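Local atomic coordinates of 5-oxopent-3-ene-1,2,5-tricarboxylate decarboxylase (Exiguobacterium antarcticum B7, PDB entry 6IYM), a protein that belongs to the fumarylacetoacetate hydrolase family, binds a magnesium ion and is modelled as an assembly of two protein chains. Residues K163-Q167 and F168-K172; L215-V218 and V219-L222; T230-A233 and G234-I237. All coordinates share one frame; numbering follows the deposited sequence.

Contact 1 of 3, residues K163-Q167 and F168-K172; sequences KEHVQ and FFRGK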
ATOM      1  N   LYS A 163      17.054  -0.365   8.525  1.00 53.68           N
ATOM      2  CA  LYS A 163      18.382  -0.599   7.926  1.00 60.08           C
ATOM      3  C   LYS A 163      18.466  -2.060   7.466  1.00 57.81           C
ATOM      4  O   LYS A 163      19.058  -2.302   6.400  1.00 55.00           O
ATOM      5  CB  LYS A 163      19.459  -0.173   8.927  1.00 68.64           C
ATOM      6  CG  LYS A 163      19.529   1.337   9.151  1.00 72.48           C
ATOM      7  CD  LYS A 163      20.765   1.817   9.886  1.00 83.68           C
ATOM      8  CE  LYS A 163      22.053   1.469   9.165  1.00 95.05           C
ATOM      9  NZ  LYS A 163      23.226   2.134   9.779  1.00104.27           N
ATOM     10  N   GLU A 164      17.868  -2.985   8.219  1.00 54.93           N
ATOM     11  CA  GLU A 164      17.918  -4.451   7.960  1.00 54.71           C
ATOM     12  C   GLU A 164      17.200  -4.791   6.645  1.00 52.78           C
ATOM     13  O   GLU A 164      17.581  -5.781   6.003  1.00 49.19           O
ATOM     14  CB  GLU A 164      17.267  -5.176   9.133  1.00 59.46           C
ATOM     15  CG  GLU A 164      17.218  -6.687   9.016  1.00 65.18           C
ATOM     16  CD  GLU A 164      16.842  -7.392  10.319  1.00 78.64           C
ATOM     17  OE1 GLU A 164      17.206  -6.880  11.424  1.00 79.74           O
ATOM     18  OE2 GLU A 164      16.179  -8.453  10.240  1.00 80.55           O
ATOM     19  N   HIS A 165      16.181  -4.017   6.265  1.00 46.95           N
ATOM     20  CA  HIS A 165      15.315  -4.312   5.094  1.00 44.29           C
ATOM     21  C   HIS A 165      15.478  -3.215   4.050  1.00 46.42           C
ATOM     22  O   HIS A 165      14.778  -3.294   3.003  1.00 44.53           O
ATOM     23  CB  HIS A 165      13.862  -4.538   5.542  1.00 45.59           C
ATOM     24  CG  HIS A 165      13.695  -5.742   6.396  1.00 45.26           C
ATOM     25  ND1 HIS A 165      13.912  -7.016   5.920  1.00 48.27           N
ATOM     26  CD2 HIS A 165      13.363  -5.883   7.694  1.00 47.09           C
ATOM     27  CE1 HIS A 165      13.694  -7.892   6.886  1.00 44.77           C
ATOM     28  NE2 HIS A 165      13.343  -7.225   7.980  1.00 45.41           N
ATOM     29  N   VAL A 166      16.406  -2.287   4.324  1.00 48.64           N
ATOM     30  CA  VAL A 166      16.891  -1.156   3.474  1.00 44.88           C
ATOM     31  C   VAL A 166      15.755  -0.184   3.129  1.00 54.03           C
ATOM     32  O   VAL A 166      15.945   1.056   3.313  1.00 51.74           O
ATOM     33  CB  VAL A 166      17.581  -1.694   2.218  1.00 52.78           C
ATOM     34  CG1 VAL A 166      18.092  -0.566   1.326  1.00 50.47           C
ATOM     35  CG2 VAL A 166      18.686  -2.664   2.589  1.00 46.99           C
ATOM     36  N   GLN A 167      14.662  -0.692   2.557  1.00 48.08           N
ATOM     37  CA  GLN A 167      13.449   0.114   2.292  1.00 46.88           C
ATOM     38  C   GLN A 167      12.643   0.183   3.583  1.00 42.59           C
ATOM     39  O   GLN A 167      12.694  -0.783   4.326  1.00 45.44           O
ATOM     40  CB  GLN A 167      12.649  -0.514   1.160  1.00 45.75           C
ATOM     41  CG  GLN A 167      13.443  -0.565  -0.122  1.00 42.78           C
ATOM     42  CD  GLN A 167      13.381   0.743  -0.848  1.00 45.37           C
ATOM     43  OE1 GLN A 167      12.297   1.298  -1.064  1.00 50.17           O
ATOM     44  NE2 GLN A 167      14.549   1.224  -1.244  1.00 49.59           N
ATOM     45  N   PHE A 168      11.954   1.299   3.840  1.00 42.93           N
ATOM     46  CA  PHE A 168      11.360   1.588   5.174  1.00 41.81           C
ATOM     47  C   PHE A 168      10.116   0.725   5.436  1.00 43.42           C
ATOM     48  O   PHE A 168       9.779   0.551   6.617  1.00 46.25           O
ATOM     49  CB  PHE A 168      11.104   3.090   5.318  1.00 43.32           C
ATOM     50  CG  PHE A 168      12.346   3.942   5.302  1.00 39.66           C
ATOM     51  CD1 PHE A 168      13.604   3.392   5.478  1.00 43.84           C
ATOM     52  CD2 PHE A 168      12.242   5.307   5.139  1.00 44.31           C
ATOM     53  CE1 PHE A 168      14.739   4.186   5.450  1.00 49.79           C
ATOM     54  CE2 PHE A 168      13.372   6.107   5.127  1.00 48.20           C
ATOM     55  CZ  PHE A 168      14.620   5.544   5.286  1.00 53.85           C
ATOM     56  N   PHE A 169       9.504   0.154   4.393  1.00 40.42           N
ATOM     57  CA  PHE A 169       8.167  -0.495   4.399  1.00 40.79           C
ATOM     58  C   PHE A 169       7.977  -1.417   5.603  1.00 37.85           C
ATOM     59  O   PHE A 169       7.042  -1.205   6.375  1.00 36.35           O
ATOM     60  CB  PHE A 169       7.948  -1.359   3.154  1.00 44.31           C
ATOM     61  CG  PHE A 169       6.676  -2.163   3.223  1.00 40.88           C
ATOM     62  CD1 PHE A 169       5.452  -1.535   3.322  1.00 38.67           C
ATOM     63  CD2 PHE A 169       6.704  -3.542   3.214  1.00 43.35           C
ATOM     64  CE1 PHE A 169       4.285  -2.279   3.392  1.00 40.62           C
ATOM     65  CE2 PHE A 169       5.538  -4.281   3.274  1.00 40.81           C
ATOM     66  CZ  PHE A 169       4.336  -3.653   3.373  1.00 40.89           C
ATOM     67  N   ARG A 170       8.813  -2.440   5.732  1.00 38.51           N
ATOM     68  CA  ARG A 170       8.652  -3.492   6.764  1.00 45.22           C
ATOM     69  C   ARG A 170       8.762  -2.863   8.161  1.00 40.65           C
ATOM     70  O   ARG A 170       7.876  -3.113   8.961  1.00 43.56           O
ATOM     71  CB  ARG A 170       9.662  -4.635   6.604  1.00 44.58           C
ATOM     72  CG  ARG A 170       9.472  -5.717   7.657  1.00 47.93           C
ATOM     73  CD  ARG A 170       9.963  -7.110   7.281  1.00 49.70           C
ATOM     74  NE  ARG A 170      10.150  -7.873   8.509  1.00 41.90           N
ATOM     75  CZ  ARG A 170       9.174  -8.402   9.222  1.00 43.88           C
ATOM     76  NH1 ARG A 170       7.909  -8.294   8.848  1.00 45.69           N
ATOM     77  NH2 ARG A 170       9.465  -9.045  10.332  1.00 49.36           N
ATOM     78  N   GLY A 171       9.817  -2.103   8.436  1.00 41.28           N
ATOM     79  CA  GLY A 171      10.064  -1.515   9.769  1.00 40.31           C
ATOM     80  C   GLY A 171       8.993  -0.510  10.172  1.00 41.73           C
ATOM     81  O   GLY A 171       8.977  -0.150  11.363  1.00 41.52           O
ATOM     82  N   LYS A 172       8.104  -0.099   9.248  1.00 38.14           N
ATOM     83  CA  LYS A 172       6.996   0.861   9.526  1.00 39.35           C
ATOM     84  C   LYS A 172       5.634   0.162   9.510  1.00 38.32           C
ATOM     85  O   LYS A 172       4.629   0.844   9.753  1.00 37.65           O
ATOM     86  CB  LYS A 172       7.065   2.027   8.538  1.00 39.29           C
ATOM     87  CG  LYS A 172       8.273   2.920   8.787  1.00 42.84           C
ATOM     88  CD  LYS A 172       8.391   4.153   7.954  1.00 42.55           C
ATOM     89  CE  LYS A 172       9.550   5.036   8.395  1.00 43.25           C
ATOM     90  NZ  LYS A 172       9.152   6.089   9.367  1.00 45.15           N
TER
HETATM   91  O   HOH W   1      12.170  -1.737   7.038  1.00 48.51           O
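R170 and H165 meet because R170 CG lies anti to the backbone N (chi1 -179°) and its chain runs extended from CG to NE, while H165 CG stands beside its own backbone N (chi1 -65°), turning the imidazole toward the arginine. R170 CD settles over one face of that ring, a CH-pi contact of 3.7 Å from CD to the H165 ring centroid; E164 CG covers the opposite face. Farther along, H165 NE2 lies 3.3 Å from R170 NE at the edge of the guanidinium, whose plane is turned 84° from the imidazole. The polar ends find partners in the second subunit: H165 ND1 bonds to F94 O there, and R170 NH2 to R227 O. Water 1 links the backbone across the turn: it accepts a hydrogen bond from G171 N at 2.8 Å and lies 2.9 Å from Q167 O, to which it can donate. Q167 OE1 accepts from F168 N of the second subunit, and the reciprocal bond forms as well. Within its own chain F168 sets its ring edge-to-face with F97, and K172 NZ hydrogen-bonds to D155, a magnesium ligand. This turn leaves helix 159-164, V166 taking positive phi, and forms part of the dimer interface close to the metal site.

Contact 2 of 3, residues L215-V218 and V219-L222; sequences LRDV and VTIL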
ATOM      1  N   LEU A 215       9.321  21.472   4.982  1.00 49.19           N
ATOM      2  CA  LEU A 215      10.188  21.737   3.804  1.00 49.95           C
ATOM      3  C   LEU A 215       9.322  21.687   2.534  1.00 53.11           C
ATOM      4  O   LEU A 215       9.576  22.520   1.620  1.00 53.19           O
ATOM      5  CB  LEU A 215      11.344  20.726   3.795  1.00 51.25           C
ATOM      6  CG  LEU A 215      12.165  20.640   5.088  1.00 52.76           C
ATOM      7  CD1 LEU A 215      13.178  19.497   5.025  1.00 53.08           C
ATOM      8  CD2 LEU A 215      12.872  21.950   5.371  1.00 53.08           C
ATOM      9  N   ARG A 216       8.301  20.811   2.512  1.00 50.00           N
ATOM     10  CA  ARG A 216       7.186  20.812   1.517  1.00 48.17           C
ATOM     11  C   ARG A 216       5.833  20.942   2.235  1.00 47.39           C
ATOM     12  O   ARG A 216       5.444  19.999   2.968  1.00 52.64           O
ATOM     13  CB  ARG A 216       7.269  19.544   0.650  1.00 50.77           C
ATOM     14  CG  ARG A 216       8.427  19.576  -0.340  1.00 54.83           C
ATOM     15  CD  ARG A 216       9.020  18.222  -0.650  1.00 58.56           C
ATOM     16  NE  ARG A 216      10.167  18.306  -1.553  1.00 52.37           N
ATOM     17  CZ  ARG A 216      11.444  18.199  -1.207  1.00 55.41           C
ATOM     18  NH1 ARG A 216      11.796  18.015   0.055  1.00 55.98           N
ATOM     19  NH2 ARG A 216      12.380  18.304  -2.135  1.00 54.00           N
ATOM     20  N   ASP A 217       5.131  22.056   2.023  1.00 48.13           N
ATOM     21  CA  ASP A 217       3.811  22.354   2.639  1.00 46.35           C
ATOM     22  C   ASP A 217       2.751  21.401   2.056  1.00 47.92           C
ATOM     23  O   ASP A 217       3.091  20.555   1.187  1.00 46.09           O
ATOM     24  CB  ASP A 217       3.471  23.846   2.519  1.00 53.75           C
ATOM     25  CG  ASP A 217       3.017  24.290   1.142  1.00 58.05           C
ATOM     26  OD1 ASP A 217       3.267  23.537   0.184  1.00 57.12           O
ATOM     27  OD2 ASP A 217       2.395  25.371   1.051  1.00 60.26           O
ATOM     28  N   VAL A 218       1.525  21.479   2.559  1.00 44.11           N
ATOM     29  CA  VAL A 218       0.443  20.528   2.186  1.00 47.62           C
ATOM     30  C   VAL A 218       0.238  20.603   0.661  1.00 50.08           C
ATOM     31  O   VAL A 218       0.373  19.553  -0.024  1.00 50.28           O
ATOM     32  CB  VAL A 218      -0.830  20.807   3.006  1.00 47.72           C
ATOM     33  CG1 VAL A 218      -2.067  20.107   2.440  1.00 44.03           C
ATOM     34  CG2 VAL A 218      -0.619  20.428   4.459  1.00 47.75           C
ATOM     35  N   VAL A 219       0.007  21.791   0.109  1.00 50.56           N
ATOM     36  CA  VAL A 219      -0.242  21.950  -1.359  1.00 49.08           C
ATOM     37  C   VAL A 219       0.924  21.360  -2.163  1.00 45.24           C
ATOM     38  O   VAL A 219       0.645  20.561  -3.069  1.00 50.06           O
ATOM     39  CB  VAL A 219      -0.604  23.393  -1.753  1.00 55.71           C
ATOM     40  CG1 VAL A 219      -0.497  23.634  -3.247  1.00 59.31           C
ATOM     41  CG2 VAL A 219      -2.011  23.733  -1.289  1.00 57.04           C
ATOM     42  N   THR A 220       2.184  21.612  -1.813  1.00 47.52           N
ATOM     43  CA  THR A 220       3.359  21.046  -2.548  1.00 43.65           C
ATOM     44  C   THR A 220       3.382  19.514  -2.449  1.00 45.82           C
ATOM     45  O   THR A 220       3.743  18.836  -3.427  1.00 39.18           O
ATOM     46  CB  THR A 220       4.679  21.608  -2.014  1.00 49.35           C
ATOM     47  OG1 THR A 220       4.505  23.016  -1.932  1.00 50.36           O
ATOM     48  CG2 THR A 220       5.882  21.297  -2.872  1.00 52.56           C
ATOM     49  N   ILE A 221       3.070  18.958  -1.279  1.00 48.98           N
ATOM     50  CA  ILE A 221       3.013  17.481  -1.123  1.00 46.17           C
ATOM     51  C   ILE A 221       1.976  16.948  -2.127  1.00 41.13           C
ATOM     52  O   ILE A 221       2.337  16.071  -2.912  1.00 39.71           O
ATOM     53  CB  ILE A 221       2.711  17.079   0.338  1.00 44.94           C
ATOM     54  CG1 ILE A 221       3.937  17.284   1.237  1.00 43.35           C
ATOM     55  CG2 ILE A 221       2.188  15.660   0.377  1.00 43.18           C
ATOM     56  CD1 ILE A 221       3.628  17.361   2.699  1.00 46.81           C
ATOM     57  N   LEU A 222       0.753  17.479  -2.124  1.00 43.59           N
ATOM     58  CA  LEU A 222      -0.354  17.023  -3.008  1.00 45.74           C
ATOM     59  C   LEU A 222       0.064  17.108  -4.483  1.00 52.41           C
ATOM     60  O   LEU A 222      -0.060  16.095  -5.204  1.00 47.02           O
ATOM     61  CB  LEU A 222      -1.583  17.886  -2.738  1.00 47.71           C
ATOM     62  CG  LEU A 222      -2.254  17.676  -1.383  1.00 46.38           C
ATOM     63  CD1 LEU A 222      -3.268  18.786  -1.130  1.00 47.21           C
ATOM     64  CD2 LEU A 222      -2.918  16.320  -1.315  1.00 45.22           C
TER
HETATM   65  O   HOH W   2      -0.013  24.369   1.981  1.00 58.77           O
HETATM   66  O   HOH W   3       6.449  23.791  -0.109  1.00 61.87           O
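D217 is the N-cap of helix 218-225, and its side chain, folded back over the helix start, accepts from T220 in the first turn. D217 OD1 accepts two hydrogen bonds. T220 N donates one at 3.0 Å to D217 OD1, reaching it on the syn side but 31° out of the carboxylate plane. T220 OG1 donates the other at a short 2.5 Å to D217 OD1, nearly in line with the C-O bond and displaced to the opposite face from T220 N. The two grips fix the rotation of the carboxylate, which chi1 of 76° places between the backbone N and the carbonyl carbon of D217.

Water takes up other polar atoms here. Water 2 accepts from V219 N and donates weakly to D217 OD2; water 3 accepts from D217 N and donates to T220 OG1, so that hydroxyl both donates and accepts. The regular helix bonds then begin: D217 O receives I221 N at 2.9 Å, and V218 O receives L222 N with a nearly straight N-H (171°). R216 sends its polar end elsewhere, NH2 bonding to G92 O, while its CG rests on T220 CG2. On the buried side V218 and L222 lie side by side against I129 of strand 121-131, V218 CG1 4.0 Å from L222 CD1, and I221 CD1 sits 3.2 Å from R216 O.

Contact 3 of 3, residues T230-A233 and G234-I237; sequences TLEA and GDVI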
ATOM      1  N   THR A 230      -2.421   8.604  -9.637  1.00 42.20           N
ATOM      2  CA  THR A 230      -3.803   8.901  -9.169  1.00 43.81           C
ATOM      3  C   THR A 230      -3.886   8.735  -7.644  1.00 46.85           C
ATOM      4  O   THR A 230      -3.432   7.684  -7.115  1.00 40.33           O
ATOM      5  CB  THR A 230      -4.838   8.045  -9.912  1.00 44.71           C
ATOM      6  OG1 THR A 230      -4.778   8.397 -11.297  1.00 49.86           O
ATOM      7  CG2 THR A 230      -6.254   8.248  -9.424  1.00 47.55           C
ATOM      8  N   LEU A 231      -4.425   9.761  -6.964  1.00 43.26           N
ATOM      9  CA  LEU A 231      -4.813   9.682  -5.542  1.00 43.09           C
ATOM     10  C   LEU A 231      -6.273   9.240  -5.504  1.00 43.15           C
ATOM     11  O   LEU A 231      -7.067   9.796  -6.283  1.00 49.69           O
ATOM     12  CB  LEU A 231      -4.610  11.038  -4.869  1.00 44.28           C
ATOM     13  CG  LEU A 231      -3.184  11.594  -4.891  1.00 46.37           C
ATOM     14  CD1 LEU A 231      -3.117  12.946  -4.167  1.00 42.72           C
ATOM     15  CD2 LEU A 231      -2.219  10.602  -4.266  1.00 46.82           C
ATOM     16  N   GLU A 232      -6.595   8.285  -4.641  1.00 41.41           N
ATOM     17  CA  GLU A 232      -7.974   7.769  -4.419  1.00 48.06           C
ATOM     18  C   GLU A 232      -8.631   8.503  -3.245  1.00 41.01           C
ATOM     19  O   GLU A 232      -7.964   8.767  -2.268  1.00 41.52           O
ATOM     20  CB  GLU A 232      -7.963   6.268  -4.112  1.00 52.66           C
ATOM     21  CG  GLU A 232      -7.096   5.444  -5.051  1.00 66.57           C
ATOM     22  CD  GLU A 232      -7.646   5.249  -6.459  1.00 70.32           C
ATOM     23  OE1 GLU A 232      -8.784   5.687  -6.716  1.00 64.32           O
ATOM     24  OE2 GLU A 232      -6.923   4.662  -7.299  1.00 82.02           O
ATOM     25  N   ALA A 233      -9.930   8.768  -3.336  1.00 42.58           N
ATOM     26  CA  ALA A 233     -10.778   9.176  -2.200  1.00 43.99           C
ATOM     27  C   ALA A 233     -10.475   8.237  -1.021  1.00 42.27           C
ATOM     28  O   ALA A 233     -10.443   7.018  -1.218  1.00 37.79           O
ATOM     29  CB  ALA A 233     -12.237   9.146  -2.590  1.00 44.24           C
ATOM     30  N   GLY A 234     -10.169   8.806   0.143  1.00 41.70           N
ATOM     31  CA  GLY A 234      -9.847   8.041   1.364  1.00 42.42           C
ATOM     32  C   GLY A 234      -8.373   7.732   1.494  1.00 40.11           C
ATOM     33  O   GLY A 234      -7.991   7.076   2.509  1.00 46.51           O
ATOM     34  N   ASP A 235      -7.545   8.139   0.527  1.00 41.07           N
ATOM     35  CA  ASP A 235      -6.067   8.122   0.717  1.00 39.48           C
ATOM     36  C   ASP A 235      -5.692   8.917   1.979  1.00 39.94           C
ATOM     37  O   ASP A 235      -6.317   9.979   2.241  1.00 40.43           O
ATOM     38  CB  ASP A 235      -5.331   8.721  -0.473  1.00 46.05           C
ATOM     39  CG  ASP A 235      -4.846   7.700  -1.477  1.00 49.49           C
ATOM     40  OD1 ASP A 235      -4.736   6.513  -1.102  1.00 52.44           O
ATOM     41  OD2 ASP A 235      -4.576   8.110  -2.624  1.00 54.35           O
ATOM     42  N   VAL A 236      -4.699   8.423   2.719  1.00 41.43           N
ATOM     43  CA  VAL A 236      -4.114   9.074   3.928  1.00 43.23           C
ATOM     44  C   VAL A 236      -2.654   9.403   3.614  1.00 42.07           C
ATOM     45  O   VAL A 236      -1.861   8.480   3.371  1.00 39.28           O
ATOM     46  CB  VAL A 236      -4.220   8.188   5.184  1.00 41.73           C
ATOM     47  CG1 VAL A 236      -3.679   8.881   6.431  1.00 43.48           C
ATOM     48  CG2 VAL A 236      -5.642   7.731   5.438  1.00 40.12           C
ATOM     49  N   ILE A 237      -2.288  10.676   3.641  1.00 39.47           N
ATOM     50  CA  ILE A 237      -0.880  11.071   3.391  1.00 35.97           C
ATOM     51  C   ILE A 237      -0.305  11.603   4.700  1.00 39.68           C
ATOM     52  O   ILE A 237      -0.795  12.667   5.196  1.00 38.38           O
ATOM     53  CB  ILE A 237      -0.809  12.072   2.221  1.00 36.17           C
ATOM     54  CG1 ILE A 237      -1.580  11.543   1.015  1.00 41.42           C
ATOM     55  CG2 ILE A 237       0.643  12.374   1.869  1.00 38.05           C
ATOM     56  CD1 ILE A 237      -1.658  12.491  -0.147  1.00 45.27           C
TER
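A type II beta turn from E232 to D235 leads the chain into strand 236-238. Its closing bond runs from D235 N to E232 O at 2.9 Å. G234 occupies the third position with phi at 90°, where a CB would lie far too close to A233 O.

The D235 side chain closes the turn a second time. With chi1 at -96° its carboxylate folds back across the mouth of the turn, and D235 OD2 accepts from E232 N at 2.9 Å. That donor comes from well above the carboxylate plane, 59° out of it. E232 thus meets the aspartate through both backbone polar atoms, N to the carboxylate and O to the amide. The other oxygen, D235 OD1, forms a salt bridge with R70, whose NH2 also holds T230 O; the arginine would probably help keep the buried carboxylate charged.

Beyond the turn, V236 and I237 join the large mixed sheet, where strand 236-238 pairs in parallel with strand 72-75 and antiparallel with strand 121-131. The side chain of L231 crosses that of D235 at about a right angle, L231 CB lying 3.7 Å from D235 OD2. L231 CD1 reaches across to I237 CD1 at 4.3 Å, and the L231 side chain also packs on V225 of helix 218-225 and on I131 of strand 121-131.

Contacts 2 and 3 form one packed unit: I221 CG2 of helix 218-225 lies 3.9 Å from I237 CG2 of strand 236-238, and L222 CD2 reaches I237 CD1 at 4.2 Å. Contact 1 stands apart, its centre 24 Å from that of contact 2 and 23 Å from that of contact 3, with no touch. It is also the nearest of the three to the magnesium ion held by E124, E126 and D155: the F168 side chain is about 8 Å from the metal, against about 10 Å for I237 and about 11 Å for I221. Contacts 1 and 3 both touch the second subunit, whereas contact 2 stays within its own chain.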